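Local coordinates for mRNA export factor (Human herpesvirus 1, PDB 4YXP), which regulates viral gene expression, exporting intronless viral mRNAs from the nucleus, inhibiting host splicing and helping to shut off host protein synthesis, at residues 46-51 against 94-99; 136-141 against 208-213; 148-153 against 195-200. All blocks are in the same frame, centred on the assembly; numbering follows the deposited sequence.

Interaction 1 of 3, residues 46-51 against 94-99; sequences QPFPAA and RAASTA
An extended loop following helix 25-38 is laid against the start of helix 93-109, where the ring of Phe48 lies beside Ala95, Ala96 and Ala99. The methyl of Ala95 sits over one face of that ring, offset toward the rim: its CB is 3.9 Å from the ring centroid and 21° off the normal, the geometry of a CH-pi contact. Ala99 meets the same ring at its edge, with its CB 3.8 Å from Phe48 CE2, whereas the backbone of Ala96 approaches obliquely, its CA 3.8 Å from Phe48 CZ. Phe48 reaches this row because CG stands anti to the carbonyl carbon (chi1 -74°), which brings the end of the ring nearer the helix than the CB direction alone would suggest. The pattern is that of an aromatic residue from an irregular segment packing on one side of a helix lined by alanines, whose small side chains let the ring come close to the backbone. His265 of the second subunit also packs on Phe48, and Tyr268 of that subunit on Ala99, so the site borders the intertwined dimer interface. The polar part of the contact is exposed. Gln46 NE2 lies over one face of the Arg94 guanidinium, off its centre, the amide and guanidinium planes 58° apart; Gln46 NE2 and Arg94 NH1 are 3.1 Å from each other, but both are donors and form no hydrogen bond. A water that donates to Gln46 O, 3.2 Å away, also hydrogen-bonds to Thr98 OG1 at 2.8 Å, bridging the loop backbone to the helix.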
ATOM      1  N   GLN B  46      -2.886  13.565  27.196  1.00 46.16           N
ATOM      2  CA  GLN B  46      -2.361  12.353  27.823  1.00 45.19           C
ATOM      3  C   GLN B  46      -1.233  11.732  27.005  1.00 39.51           C
ATOM      4  O   GLN B  46      -1.386  10.647  26.443  1.00 35.93           O
ATOM      5  CB  GLN B  46      -3.478  11.328  28.031  1.00 50.07           C
ATOM      6  CG  GLN B  46      -4.538  11.767  29.028  1.00 60.07           C
ATOM      7  CD  GLN B  46      -5.211  10.596  29.722  1.00 66.68           C
ATOM      8  OE1 GLN B  46      -4.587   9.565  29.976  1.00 66.89           O
ATOM      9  NE2 GLN B  46      -6.492  10.752  30.034  1.00 71.57           N
ATOM     10  N   PRO B  47      -0.087  12.425  26.938  1.00 40.29           N
ATOM     11  CA  PRO B  47       1.099  11.901  26.260  1.00 38.57           C
ATOM     12  C   PRO B  47       1.803  10.836  27.093  1.00 37.51           C
ATOM     13  O   PRO B  47       1.451  10.655  28.258  1.00 39.47           O
ATOM     14  CB  PRO B  47       1.978  13.141  26.103  1.00 39.37           C
ATOM     15  CG  PRO B  47       1.625  13.983  27.280  1.00 42.59           C
ATOM     16  CD  PRO B  47       0.159  13.752  27.532  1.00 43.50           C
ATOM     17  N   PHE B  48       2.771  10.137  26.507  1.00 34.51           N
ATOM     18  CA  PHE B  48       3.625   9.248  27.284  1.00 35.35           C
ATOM     19  C   PHE B  48       4.407  10.075  28.304  1.00 38.36           C
ATOM     20  O   PHE B  48       4.967  11.112  27.951  1.00 39.18           O
ATOM     21  CB  PHE B  48       4.611   8.489  26.391  1.00 33.60           C
ATOM     22  CG  PHE B  48       3.992   7.382  25.578  1.00 30.91           C
ATOM     23  CD1 PHE B  48       3.448   6.267  26.192  1.00 30.31           C
ATOM     24  CD2 PHE B  48       3.996   7.442  24.195  1.00 29.56           C
ATOM     25  CE1 PHE B  48       2.895   5.245  25.443  1.00 29.76           C
ATOM     26  CE2 PHE B  48       3.449   6.424  23.442  1.00 28.11           C
ATOM     27  CZ  PHE B  48       2.896   5.325  24.064  1.00 28.11           C
ATOM     28  N   PRO B  49       4.443   9.632  29.574  1.00 40.30           N
ATOM     29  CA  PRO B  49       5.422  10.238  30.483  1.00 43.65           C
ATOM     30  C   PRO B  49       6.836   9.933  30.000  1.00 44.31           C
ATOM     31  O   PRO B  49       7.097   8.791  29.616  1.00 43.45           O
ATOM     32  CB  PRO B  49       5.132   9.563  31.830  1.00 45.63           C
ATOM     33  CG  PRO B  49       3.745   9.015  31.705  1.00 45.02           C
ATOM     34  CD  PRO B  49       3.573   8.663  30.262  1.00 40.89           C
ATOM     35  N   ALA B  50       7.728  10.919  30.008  1.00 46.56           N
ATOM     36  CA  ALA B  50       9.047  10.742  29.401  1.00 47.85           C
ATOM     37  C   ALA B  50      10.197  11.155  30.319  1.00 52.42           C
ATOM     38  O   ALA B  50      11.339  11.279  29.873  1.00 54.41           O
ATOM     39  CB  ALA B  50       9.121  11.524  28.101  1.00 46.17           C
ATOM     40  N   ALA B  51       9.906  11.363  31.599  1.00 54.99           N
ATOM     41  CA  ALA B  51      10.934  11.781  32.546  1.00 59.58           C
ATOM     42  C   ALA B  51      11.975  10.681  32.747  1.00 61.32           C
ATOM     43  O   ALA B  51      11.635   9.537  33.054  1.00 59.29           O
ATOM     44  CB  ALA B  51      10.304  12.164  33.878  1.00 63.61           C
ATOM     45  N   ARG B  94      -3.867   4.358  27.435  1.00 35.25           N
ATOM     46  CA  ARG B  94      -4.525   5.378  26.623  1.00 36.65           C
ATOM     47  C   ARG B  94      -3.537   5.986  25.628  1.00 33.60           C
ATOM     48  O   ARG B  94      -3.826   6.075  24.435  1.00 32.50           O
ATOM     49  CB  ARG B  94      -5.149   6.464  27.505  1.00 44.47           C
ATOM     50  CG  ARG B  94      -6.351   5.974  28.305  1.00 53.76           C
ATOM     51  CD  ARG B  94      -7.158   7.120  28.910  1.00 63.66           C
ATOM     52  NE  ARG B  94      -7.780   7.959  27.889  1.00 70.02           N
ATOM     53  CZ  ARG B  94      -8.662   8.922  28.141  1.00 77.18           C
ATOM     54  NH1 ARG B  94      -9.043   9.179  29.387  1.00 79.70           N
ATOM     55  NH2 ARG B  94      -9.173   9.630  27.141  1.00 80.29           N
ATOM     56  N   ALA B  95      -2.364   6.384  26.111  1.00 33.16           N
ATOM     57  CA  ALA B  95      -1.316   6.894  25.231  1.00 31.86           C
ATOM     58  C   ALA B  95      -0.902   5.853  24.187  1.00 29.74           C
ATOM     59  O   ALA B  95      -0.613   6.194  23.035  1.00 29.00           O
ATOM     60  CB  ALA B  95      -0.107   7.327  26.046  1.00 31.82           C
ATOM     61  N   ALA B  96      -0.868   4.586  24.588  1.00 28.56           N
ATOM     62  CA  ALA B  96      -0.435   3.517  23.693  1.00 27.00           C
ATOM     63  C   ALA B  96      -1.413   3.312  22.539  1.00 26.87           C
ATOM     64  O   ALA B  96      -0.994   3.050  21.414  1.00 25.35           O
ATOM     65  CB  ALA B  96      -0.259   2.217  24.464  1.00 28.24           C
ATOM     66  N   SER B  97      -2.709   3.420  22.817  1.00 30.16           N
ATOM     67  CA  SER B  97      -3.721   3.245  21.778  1.00 33.14           C
ATOM     68  C   SER B  97      -3.623   4.384  20.765  1.00 29.76           C
ATOM     69  O   SER B  97      -3.719   4.167  19.556  1.00 27.72           O
ATOM     70  CB  SER B  97      -5.128   3.186  22.382  1.00 38.94           C
ATOM     71  OG  SER B  97      -5.574   4.468  22.787  1.00 43.56           O
ATOM     72  N   THR B  98      -3.430   5.596  21.273  1.00 28.71           N
ATOM     73  CA  THR B  98      -3.178   6.759  20.431  1.00 28.95           C
ATOM     74  C   THR B  98      -1.958   6.523  19.540  1.00 27.23           C
ATOM     75  O   THR B  98      -2.025   6.691  18.320  1.00 26.12           O
ATOM     76  CB  THR B  98      -2.965   8.029  21.287  1.00 32.55           C
ATOM     77  OG1 THR B  98      -4.147   8.297  22.051  1.00 36.51           O
ATOM     78  CG2 THR B  98      -2.655   9.234  20.418  1.00 32.73           C
ATOM     79  N   ALA B  99      -0.846   6.123  20.154  1.00 27.37           N
ATOM     80  CA  ALA B  99       0.394   5.873  19.417  1.00 27.71           C
ATOM     81  C   ALA B  99       0.201   4.807  18.341  1.00 26.04           C
ATOM     82  O   ALA B  99       0.695   4.940  17.216  1.00 25.97           O
ATOM     83  CB  ALA B  99       1.498   5.458  20.372  1.00 28.72           C
TER
HETATM   84  O   HOH W   1      -3.608   9.830  24.359  1.00 38.74           O

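Interaction 2 of 3, residues 136-141 against 208-213; sequences LRPQDP and AEIDYA
A single direct hydrogen bond joins these two loops: Ile210 N donates to Leu136 O over 2.7 Å, with an angle of 162° at the hydrogen. Leu136 O also receives a CA-H...O contact from Glu209 CA at 3.3 Å, more bent at 123°. A water completes the link by accepting from Leu136 N at 2.8 Å and donating to Ile210 O at 2.8 Å, so Leu136 O is tied to Ile210 directly and Leu136 N through the water. The chains run roughly antiparallel here, but the pairing does not extend into a sheet. Apolar groups close in around the bond. Leu136 CB meets Ile210 CB at 3.9 Å, and Leu136 CD1 reaches Tyr212 CD1, also at 3.9 Å, approaching the ring obliquely. Leu136 carries CG anti to its carbonyl carbon (chi1 -56°), which brings the branched end to that ring, whose hydroxyl is hydrogen-bonded to Leu134 O. Further along, Pro138 CG touches Ile210 CD1, the proline ring and the isoleucine chain pointing in contrary senses. The contact thus connects the segment between helices 112-132 and 141-144 to the loop after helix 188-204: Ile210 packs on Leu199, Arg202 and Val203 of that helix, while Leu136 and Tyr212 rest on Cys129 and Ile130 of helix 112-132.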
ATOM      1  N   LEU B 136       4.657 -10.967  24.457  1.00 31.37           N
ATOM      2  CA  LEU B 136       4.296 -10.244  23.239  1.00 29.62           C
ATOM      3  C   LEU B 136       2.821  -9.851  23.305  1.00 31.11           C
ATOM      4  O   LEU B 136       1.942 -10.716  23.261  1.00 32.07           O
ATOM      5  CB  LEU B 136       4.558 -11.100  21.994  1.00 28.02           C
ATOM      6  CG  LEU B 136       5.979 -11.646  21.810  1.00 28.67           C
ATOM      7  CD1 LEU B 136       6.030 -12.629  20.649  1.00 29.26           C
ATOM      8  CD2 LEU B 136       6.963 -10.514  21.594  1.00 28.20           C
ATOM      9  N   ARG B 137       2.550  -8.552  23.401  1.00 31.58           N
ATOM     10  CA  ARG B 137       1.187  -8.064  23.622  1.00 33.32           C
ATOM     11  C   ARG B 137       0.614  -7.374  22.374  1.00 30.93           C
ATOM     12  O   ARG B 137       1.279  -6.529  21.780  1.00 27.66           O
ATOM     13  CB  ARG B 137       1.165  -7.090  24.800  1.00 37.68           C
ATOM     14  CG  ARG B 137       1.943  -7.574  26.026  1.00 43.13           C
ATOM     15  CD  ARG B 137       2.053  -6.502  27.101  1.00 48.10           C
ATOM     16  NE  ARG B 137       2.395  -5.195  26.536  1.00 50.79           N
ATOM     17  CZ  ARG B 137       1.595  -4.127  26.528  1.00 52.41           C
ATOM     18  NH1 ARG B 137       0.384  -4.166  27.078  1.00 54.32           N
ATOM     19  NH2 ARG B 137       2.019  -3.000  25.972  1.00 50.80           N
ATOM     20  N   PRO B 138      -0.626  -7.721  21.979  1.00 33.39           N
ATOM     21  CA  PRO B 138      -1.228  -7.062  20.810  1.00 34.18           C
ATOM     22  C   PRO B 138      -1.440  -5.556  20.968  1.00 31.58           C
ATOM     23  O   PRO B 138      -1.514  -4.857  19.958  1.00 30.77           O
ATOM     24  CB  PRO B 138      -2.579  -7.771  20.667  1.00 36.37           C
ATOM     25  CG  PRO B 138      -2.403  -9.074  21.340  1.00 37.28           C
ATOM     26  CD  PRO B 138      -1.470  -8.821  22.477  1.00 35.91           C
ATOM     27  N   GLN B 139      -1.535  -5.074  22.205  1.00 30.04           N
ATOM     28  CA  GLN B 139      -1.827  -3.666  22.483  1.00 31.76           C
ATOM     29  C   GLN B 139      -0.556  -2.824  22.379  1.00 29.53           C
ATOM     30  O   GLN B 139      -0.606  -1.595  22.331  1.00 29.81           O
ATOM     31  CB  GLN B 139      -2.451  -3.504  23.873  1.00 39.30           C
ATOM     32  CG  GLN B 139      -3.665  -4.396  24.134  1.00 46.54           C
ATOM     33  CD  GLN B 139      -3.288  -5.839  24.453  1.00 50.81           C
ATOM     34  OE1 GLN B 139      -2.142  -6.135  24.802  1.00 48.52           O
ATOM     35  NE2 GLN B 139      -4.253  -6.745  24.322  1.00 55.76           N
ATOM     36  N   ASP B 140       0.580  -3.510  22.370  1.00 28.18           N
ATOM     37  CA  ASP B 140       1.882  -2.908  22.121  1.00 27.81           C
ATOM     38  C   ASP B 140       1.850  -2.181  20.767  1.00 24.75           C
ATOM     39  O   ASP B 140       1.459  -2.778  19.771  1.00 24.12           O
ATOM     40  CB  ASP B 140       2.938  -4.022  22.165  1.00 31.21           C
ATOM     41  CG  ASP B 140       4.335  -3.549  21.838  1.00 30.90           C
ATOM     42  OD1 ASP B 140       4.528  -2.892  20.794  1.00 29.24           O
ATOM     43  OD2 ASP B 140       5.250  -3.879  22.625  1.00 30.92           O
ATOM     44  N   PRO B 141       2.234  -0.889  20.720  1.00 25.27           N
ATOM     45  CA  PRO B 141       2.113  -0.168  19.442  1.00 25.98           C
ATOM     46  C   PRO B 141       2.895  -0.777  18.277  1.00 24.17           C
ATOM     47  O   PRO B 141       2.440  -0.688  17.134  1.00 23.14           O
ATOM     48  CB  PRO B 141       2.660   1.225  19.772  1.00 26.89           C
ATOM     49  CG  PRO B 141       2.416   1.387  21.229  1.00 28.21           C
ATOM     50  CD  PRO B 141       2.610   0.020  21.820  1.00 27.39           C
ATOM     51  N   ALA B 208      -4.539 -12.666  24.688  1.00 50.43           N
ATOM     52  CA  ALA B 208      -3.931 -12.013  25.839  1.00 47.51           C
ATOM     53  C   ALA B 208      -2.476 -11.687  25.529  1.00 44.91           C
ATOM     54  O   ALA B 208      -2.075 -10.523  25.513  1.00 45.07           O
ATOM     55  CB  ALA B 208      -4.033 -12.898  27.071  1.00 47.29           C
ATOM     56  N   GLU B 209      -1.687 -12.727  25.286  1.00 43.00           N
ATOM     57  CA  GLU B 209      -0.329 -12.552  24.798  1.00 41.65           C
ATOM     58  C   GLU B 209      -0.059 -13.548  23.676  1.00 36.65           C
ATOM     59  O   GLU B 209      -0.706 -14.589  23.580  1.00 36.40           O
ATOM     60  CB  GLU B 209       0.693 -12.708  25.930  1.00 46.34           C
ATOM     61  CG  GLU B 209       0.678 -14.046  26.640  1.00 49.94           C
ATOM     62  CD  GLU B 209       1.681 -14.097  27.782  1.00 51.91           C
ATOM     63  OE1 GLU B 209       1.331 -13.670  28.904  1.00 52.38           O
ATOM     64  OE2 GLU B 209       2.821 -14.555  27.553  1.00 52.61           O
ATOM     65  N   ILE B 210       0.899 -13.208  22.826  1.00 32.98           N
ATOM     66  CA  ILE B 210       1.174 -13.978  21.625  1.00 31.76           C
ATOM     67  C   ILE B 210       2.276 -15.000  21.884  1.00 30.17           C
ATOM     68  O   ILE B 210       3.394 -14.645  22.247  1.00 28.82           O
ATOM     69  CB  ILE B 210       1.547 -13.039  20.463  1.00 32.32           C
ATOM     70  CG1 ILE B 210       0.378 -12.099  20.150  1.00 33.39           C
ATOM     71  CG2 ILE B 210       1.926 -13.832  19.218  1.00 32.20           C
ATOM     72  CD1 ILE B 210       0.781 -10.851  19.400  1.00 33.48           C
ATOM     73  N   ASP B 211       1.941 -16.270  21.684  1.00 31.59           N
ATOM     74  CA  ASP B 211       2.892 -17.370  21.823  1.00 34.71           C
ATOM     75  C   ASP B 211       4.155 -17.120  21.002  1.00 31.16           C
ATOM     76  O   ASP B 211       4.074 -16.715  19.844  1.00 28.92           O
ATOM     77  CB  ASP B 211       2.234 -18.681  21.384  1.00 41.58           C
ATOM     78  CG  ASP B 211       2.958 -19.904  21.906  1.00 49.22           C
ATOM     79  OD1 ASP B 211       4.198 -19.851  22.064  1.00 50.09           O
ATOM     80  OD2 ASP B 211       2.280 -20.923  22.159  1.00 54.31           O
ATOM     81  N   TYR B 212       5.319 -17.374  21.595  1.00 30.07           N
ATOM     82  CA  TYR B 212       6.587 -17.218  20.880  1.00 29.23           C
ATOM     83  C   TYR B 212       6.628 -18.112  19.638  1.00 29.90           C
ATOM     84  O   TYR B 212       7.343 -17.821  18.680  1.00 28.69           O
ATOM     85  CB  TYR B 212       7.779 -17.553  21.783  1.00 29.47           C
ATOM     86  CG  TYR B 212       8.115 -16.528  22.855  1.00 28.59           C
ATOM     87  CD1 TYR B 212       7.366 -15.368  23.019  1.00 27.36           C
ATOM     88  CD2 TYR B 212       9.202 -16.726  23.697  1.00 29.14           C
ATOM     89  CE1 TYR B 212       7.693 -14.438  24.003  1.00 27.83           C
ATOM     90  CE2 TYR B 212       9.533 -15.809  24.676  1.00 29.49           C
ATOM     91  CZ  TYR B 212       8.778 -14.667  24.826  1.00 29.55           C
ATOM     92  OH  TYR B 212       9.122 -13.759  25.804  1.00 31.59           O
ATOM     93  N   ALA B 213       5.868 -19.203  19.663  1.00 32.14           N
ATOM     94  CA  ALA B 213       5.814 -20.130  18.533  1.00 32.40           C
ATOM     95  C   ALA B 213       5.287 -19.437  17.279  1.00 30.60           C
ATOM     96  O   ALA B 213       5.562 -19.867  16.157  1.00 29.99           O
ATOM     97  CB  ALA B 213       4.947 -21.335  18.879  1.00 32.98           C
TER
HETATM   98  O   HOH W   2       4.413 -13.733  24.707  1.00 28.19           O

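Interaction 3 of 3, residues 148-153 against 195-200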
ATOM      1  N   ALA B 148      -0.018  -3.528   9.193  1.00 20.11           N
ATOM      2  CA  ALA B 148       0.189  -2.345   8.365  1.00 20.60           C
ATOM      3  C   ALA B 148       1.429  -2.486   7.483  1.00 20.73           C
ATOM      4  O   ALA B 148       1.392  -2.171   6.291  1.00 20.48           O
ATOM      5  CB  ALA B 148       0.297  -1.107   9.235  1.00 22.82           C
ATOM      6  N   VAL B 149       2.530  -2.958   8.063  1.00 21.24           N
ATOM      7  CA  VAL B 149       3.752  -3.137   7.285  1.00 21.85           C
ATOM      8  C   VAL B 149       3.566  -4.337   6.351  1.00 20.47           C
ATOM      9  O   VAL B 149       4.051  -4.325   5.216  1.00 20.26           O
ATOM     10  CB  VAL B 149       5.012  -3.278   8.199  1.00 23.49           C
ATOM     11  CG1 VAL B 149       4.793  -4.272   9.326  1.00 25.75           C
ATOM     12  CG2 VAL B 149       6.242  -3.655   7.373  1.00 23.44           C
ATOM     13  N   LEU B 150       2.836  -5.350   6.808  1.00 21.00           N
ATOM     14  CA  LEU B 150       2.486  -6.484   5.951  1.00 20.81           C
ATOM     15  C   LEU B 150       1.738  -6.033   4.696  1.00 20.40           C
ATOM     16  O   LEU B 150       2.129  -6.376   3.576  1.00 21.96           O
ATOM     17  CB  LEU B 150       1.637  -7.497   6.723  1.00 22.83           C
ATOM     18  CG  LEU B 150       1.083  -8.680   5.926  1.00 25.24           C
ATOM     19  CD1 LEU B 150       2.209  -9.479   5.280  1.00 24.50           C
ATOM     20  CD2 LEU B 150       0.239  -9.574   6.821  1.00 27.95           C
ATOM     21  N   ASP B 151       0.662  -5.271   4.881  1.00 19.35           N
ATOM     22  CA  ASP B 151      -0.148  -4.795   3.755  1.00 21.02           C
ATOM     23  C   ASP B 151       0.666  -3.932   2.793  1.00 20.50           C
ATOM     24  O   ASP B 151       0.547  -4.060   1.568  1.00 20.30           O
ATOM     25  CB  ASP B 151      -1.356  -3.991   4.252  1.00 25.54           C
ATOM     26  CG  ASP B 151      -2.486  -4.873   4.754  1.00 30.50           C
ATOM     27  OD1 ASP B 151      -2.365  -6.116   4.670  1.00 33.07           O
ATOM     28  OD2 ASP B 151      -3.507  -4.317   5.220  1.00 31.86           O
ATOM     29  N   ASN B 152       1.481  -3.043   3.350  1.00 20.07           N
ATOM     30  CA  ASN B 152       2.284  -2.139   2.538  1.00 22.18           C
ATOM     31  C   ASN B 152       3.293  -2.900   1.673  1.00 21.00           C
ATOM     32  O   ASN B 152       3.387  -2.663   0.466  1.00 21.49           O
ATOM     33  CB  ASN B 152       3.012  -1.128   3.431  1.00 24.45           C
ATOM     34  CG  ASN B 152       3.439   0.117   2.670  1.00 28.31           C
ATOM     35  OD1 ASN B 152       2.942   0.394   1.576  1.00 33.98           O
ATOM     36  ND2 ASN B 152       4.353   0.877   3.248  1.00 26.62           N
ATOM     37  N   LEU B 153       4.043  -3.814   2.283  1.00 19.31           N
ATOM     38  CA  LEU B 153       5.037  -4.588   1.539  1.00 20.29           C
ATOM     39  C   LEU B 153       4.375  -5.470   0.484  1.00 19.90           C
ATOM     40  O   LEU B 153       4.900  -5.636  -0.620  1.00 20.64           O
ATOM     41  CB  LEU B 153       5.879  -5.454   2.482  1.00 21.44           C
ATOM     42  CG  LEU B 153       6.953  -4.736   3.311  1.00 21.78           C
ATOM     43  CD1 LEU B 153       7.583  -5.696   4.316  1.00 22.48           C
ATOM     44  CD2 LEU B 153       8.026  -4.129   2.422  1.00 21.41           C
ATOM     45  N   ILE B 195       5.822 -14.896   8.555  1.00 22.81           N
ATOM     46  CA  ILE B 195       5.971 -14.491   9.952  1.00 23.39           C
ATOM     47  C   ILE B 195       5.083 -13.288  10.257  1.00 22.79           C
ATOM     48  O   ILE B 195       4.363 -13.282  11.254  1.00 22.33           O
ATOM     49  CB  ILE B 195       7.445 -14.197  10.291  1.00 24.06           C
ATOM     50  CG1 ILE B 195       8.279 -15.477  10.190  1.00 23.93           C
ATOM     51  CG2 ILE B 195       7.575 -13.593  11.692  1.00 26.18           C
ATOM     52  CD1 ILE B 195       7.836 -16.607  11.123  1.00 25.51           C
ATOM     53  N   LEU B 196       5.125 -12.270   9.408  1.00 23.80           N
ATOM     54  CA  LEU B 196       4.286 -11.095   9.614  1.00 24.91           C
ATOM     55  C   LEU B 196       2.801 -11.469   9.578  1.00 25.33           C
ATOM     56  O   LEU B 196       2.008 -10.936  10.352  1.00 25.72           O
ATOM     57  CB  LEU B 196       4.580 -10.018   8.566  1.00 25.64           C
ATOM     58  CG  LEU B 196       5.941  -9.320   8.625  1.00 25.40           C
ATOM     59  CD1 LEU B 196       5.991  -8.207   7.591  1.00 24.71           C
ATOM     60  CD2 LEU B 196       6.246  -8.768  10.013  1.00 25.24           C
ATOM     61  N   ALA B 197       2.425 -12.381   8.686  1.00 24.79           N
ATOM     62  CA  ALA B 197       1.030 -12.801   8.583  1.00 25.04           C
ATOM     63  C   ALA B 197       0.592 -13.537   9.847  1.00 25.35           C
ATOM     64  O   ALA B 197      -0.522 -13.338  10.335  1.00 25.13           O
ATOM     65  CB  ALA B 197       0.820 -13.681   7.362  1.00 24.46           C
ATOM     66  N   ARG B 198       1.467 -14.392  10.367  1.00 25.94           N
ATOM     67  CA  ARG B 198       1.170 -15.130  11.589  1.00 26.20           C
ATOM     68  C   ARG B 198       1.007 -14.163  12.755  1.00 26.17           C
ATOM     69  O   ARG B 198       0.043 -14.250  13.509  1.00 26.30           O
ATOM     70  CB  ARG B 198       2.272 -16.148  11.894  1.00 26.34           C
ATOM     71  CG  ARG B 198       2.230 -17.383  11.010  1.00 26.19           C
ATOM     72  CD  ARG B 198       3.492 -18.228  11.146  1.00 26.18           C
ATOM     73  NE  ARG B 198       3.680 -18.781  12.487  1.00 26.98           N
ATOM     74  CZ  ARG B 198       3.199 -19.952  12.900  1.00 28.76           C
ATOM     75  NH1 ARG B 198       2.473 -20.711  12.089  1.00 29.57           N
ATOM     76  NH2 ARG B 198       3.440 -20.367  14.138  1.00 29.41           N
ATOM     77  N   LEU B 199       1.949 -13.237  12.892  1.00 25.18           N
ATOM     78  CA  LEU B 199       1.906 -12.270  13.981  1.00 25.36           C
ATOM     79  C   LEU B 199       0.659 -11.389  13.864  1.00 23.75           C
ATOM     80  O   LEU B 199      -0.047 -11.175  14.844  1.00 22.39           O
ATOM     81  CB  LEU B 199       3.177 -11.415  13.986  1.00 25.33           C
ATOM     82  CG  LEU B 199       3.367 -10.451  15.158  1.00 26.73           C
ATOM     83  CD1 LEU B 199       3.339 -11.188  16.494  1.00 27.14           C
ATOM     84  CD2 LEU B 199       4.675  -9.690  15.008  1.00 27.91           C
ATOM     85  N   ALA B 200       0.381 -10.893  12.661  1.00 23.14           N
ATOM     86  CA  ALA B 200      -0.795 -10.055  12.443  1.00 23.78           C
ATOM     87  C   ALA B 200      -2.077 -10.809  12.787  1.00 26.66           C
ATOM     88  O   ALA B 200      -3.020 -10.233  13.336  1.00 29.67           O
ATOM     89  CB  ALA B 200      -0.842  -9.562  11.004  1.00 23.10           C
TER
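Leu150 divides its two methyls between different parts of helix 188-204. Leu150 CD1 touches the base of Leu196, 4.1 Å from Leu196 CB, while Leu150 CD2 settles against the backbone of Ala197, 3.8 Å from Ala197 CA, and also lies 4.3 Å from Ala200 CB. This split follows from its torsions: CG is opposite the backbone N (chi1 175°), and chi2 of 58° turns the branch so that CD2 faces the two alanines. Leu196 has the other common shape, with CG anti to the carbonyl carbon and an extended end that carries CD1 beyond Leu150. Leu196 CD1 comes within 4.4 Å of Leu153 CD1 and 4.5 Å of Val149 CG1, a looser approach than that of Leu150 to Ala197. The two leucines therefore pass alongside each other, each reaching the partner helix. On helix 188-204 the small side chains of Ala197 and Ala200 allow Leu150 to come near the main chain. Beside these leucines, Val149 and Leu153 also pack on Ala119 and Ala115, respectively, of helix 112-132. The short segments' axes come within 9.6 Å and their N-to-C directions are 141° apart, so the helices run roughly antiparallel with a marked tilt. Held by apolar side chains, this is typical of helix-to-helix packing in the interior of an all-helical domain, here the folded C-terminal part of ICP27.

In the fold
Interactions 2 and 3 are the most closely coupled, with centres 14 Å apart: Arg198 NH2 lies 3.0 Å from Ala213 O, a probable hydrogen bond, and Ile210 CD1 packs 3.9 Å from Leu199 CD1. In sequence, both segments of interaction 3 fall between those of interaction 2. Interaction 1 closes earlier in the chain, yet Pro141 joins it to interaction 2, its CG lying 3.8 Å from Ala96 O. Interactions 1 and 3 do not touch, their nearest atoms being about 10 Å apart, but both meet the second subunit. All three lie away from the zinc site of Cys163, His242, Cys246 and Cys251.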